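Local coordinates for protein putative RNase YutE (PDB 1YLM) that is probably an RNase acting as the toxin of a putative type VII toxin-antitoxin system, probably neutralized by its cognate antitoxin YutD, at residues H18-F23 / H43-C48. Sequence-based numbering, arbitrary orientation.
Sequences HQLALF and HLLIEC
Helix segments 18-23 and 43-48 run roughly antiparallel, their axes 10.1 Å apart at closest approach and their directions 148° apart, with Gln19 and Leu45 nearest across the interface, CA to CA 7.2 Å. Leu45 and Gln19 carry the larger share of the contact: the CD2 methyl of Leu45 lies 4.1 Å from the first side-chain carbon, CB, of Gln19 and equally far from the backbone N of Leu20. Its CG lies anti to the carbonyl carbon (chi1 -65°), a rotamer that carries the branched end nearer helix 6-23 than the CB bond points. Leu20 adds a looser apolar touch, CB of Leu20 4.5 Å from CD2 of Leu45. Gln19 bends at chi2 (-36°), and its aliphatic part meets Leu44 at a slant, CG to CD1 4.2 Å. Around this buried seam, Leu44 also packs on Phe15 and on Tyr103 of the second subunit, Leu45 on Phe16 and Ile115, and Leu20 on Leu122. On helix 32-59, Glu47 forms a salt bridge with Arg96, the active-site residue by similarity. The chemistry is thus mainly van der Waals packing of Leu44 and Leu45 methyls against aliphatic Gln19 and Leu20, joining helices 6-23 and 32-59 within the helical HepT-like core, close to the dimer partner.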
# COMPACT_ATOMS: atom_id res chain seq x y z
N HIS A 18 13.82 -9.37 6.10
CA HIS A 18 13.36 -10.39 5.15
C HIS A 18 13.06 -9.78 3.78
O HIS A 18 13.50 -10.31 2.75
CB HIS A 18 12.15 -11.16 5.70
CG HIS A 18 11.74 -12.32 4.84
ND1 HIS A 18 12.54 -13.43 4.66
CD2 HIS A 18 10.64 -12.52 4.09
CE1 HIS A 18 11.93 -14.28 3.85
NE2 HIS A 18 10.77 -13.75 3.49
N GLN A 19 12.34 -8.66 3.75
CA GLN A 19 11.99 -8.04 2.46
C GLN A 19 13.25 -7.54 1.74
O GLN A 19 13.36 -7.67 0.50
CB GLN A 19 10.98 -6.89 2.60
CG GLN A 19 9.70 -7.12 3.47
CD GLN A 19 9.12 -8.53 3.40
OE1 GLN A 19 8.97 -9.20 4.43
NE2 GLN A 19 8.78 -8.98 2.22
N LEU A 20 14.18 -6.96 2.50
CA LEU A 20 15.46 -6.53 1.92
C LEU A 20 16.23 -7.71 1.33
O LEU A 20 16.77 -7.61 0.22
CB LEU A 20 16.32 -5.78 2.94
CG LEU A 20 17.49 -4.92 2.47
CD1 LEU A 20 17.05 -3.94 1.40
CD2 LEU A 20 17.99 -4.16 3.70
N ALA A 21 16.27 -8.83 2.06
CA ALA A 21 16.90 -10.07 1.57
C ALA A 21 16.27 -10.52 0.24
O ALA A 21 16.98 -10.94 -0.67
CB ALA A 21 16.80 -11.17 2.59
N LEU A 22 14.96 -10.39 0.14
CA LEU A 22 14.24 -10.77 -1.07
C LEU A 22 14.60 -9.83 -2.21
O LEU A 22 14.80 -10.28 -3.34
CB LEU A 22 12.72 -10.79 -0.82
CG LEU A 22 12.22 -11.92 0.09
CD1 LEU A 22 10.72 -11.83 0.32
CD2 LEU A 22 12.60 -13.29 -0.49
N PHE A 23 14.74 -8.54 -1.89
CA PHE A 23 15.18 -7.56 -2.89
C PHE A 23 16.56 -7.95 -3.42
O PHE A 23 16.83 -7.84 -4.61
CB PHE A 23 15.23 -6.14 -2.31
CG PHE A 23 15.81 -5.13 -3.27
CD1 PHE A 23 15.05 -4.67 -4.34
CD2 PHE A 23 17.12 -4.69 -3.13
CE1 PHE A 23 15.59 -3.75 -5.26
CE2 PHE A 23 17.67 -3.77 -4.04
CZ PHE A 23 16.89 -3.30 -5.10
N HIS A 43 7.06 -0.51 -0.92
CA HIS A 43 6.01 -0.07 0.01
C HIS A 43 6.34 -0.56 1.43
O HIS A 43 6.38 0.24 2.38
CB HIS A 43 4.64 -0.56 -0.46
CG HIS A 43 3.50 -0.08 0.39
ND1 HIS A 43 2.22 -0.57 0.25
CD2 HIS A 43 3.44 0.86 1.37
CE1 HIS A 43 1.42 0.04 1.10
NE2 HIS A 43 2.14 0.89 1.82
N LEU A 44 6.59 -1.87 1.55
CA LEU A 44 6.91 -2.46 2.87
C LEU A 44 8.17 -1.87 3.53
O LEU A 44 8.15 -1.61 4.73
CB LEU A 44 6.98 -3.98 2.79
CG LEU A 44 5.65 -4.66 2.42
CD1 LEU A 44 5.86 -6.16 2.21
CD2 LEU A 44 4.54 -4.38 3.44
N LEU A 45 9.24 -1.68 2.76
CA LEU A 45 10.48 -1.08 3.29
C LEU A 45 10.18 0.30 3.89
O LEU A 45 10.57 0.61 5.03
CB LEU A 45 11.56 -0.98 2.19
CG LEU A 45 12.12 -2.29 1.62
CD1 LEU A 45 13.14 -2.00 0.51
CD2 LEU A 45 12.72 -3.16 2.72
N ILE A 46 9.48 1.13 3.12
CA ILE A 46 9.10 2.49 3.54
C ILE A 46 8.24 2.47 4.82
O ILE A 46 8.53 3.20 5.78
CB ILE A 46 8.35 3.26 2.39
CG1 ILE A 46 9.31 3.52 1.22
CG2 ILE A 46 7.77 4.57 2.94
CD1 ILE A 46 8.64 3.99 -0.09
N GLU A 47 7.19 1.65 4.82
CA GLU A 47 6.26 1.57 5.96
C GLU A 47 6.97 1.11 7.24
O GLU A 47 6.71 1.66 8.32
CB GLU A 47 5.07 0.66 5.68
CG GLU A 47 4.02 1.18 4.68
CD GLU A 47 3.71 2.67 4.84
OE1 GLU A 47 2.92 3.09 5.73
OE2 GLU A 47 4.27 3.42 4.05
N CYS A 48 7.85 0.12 7.11
CA CYS A 48 8.64 -0.37 8.24
C CYS A 48 9.52 0.75 8.81
O CYS A 48 9.63 0.88 10.03
CB CYS A 48 9.55 -1.51 7.81
SG CYS A 48 8.72 -3.12 7.54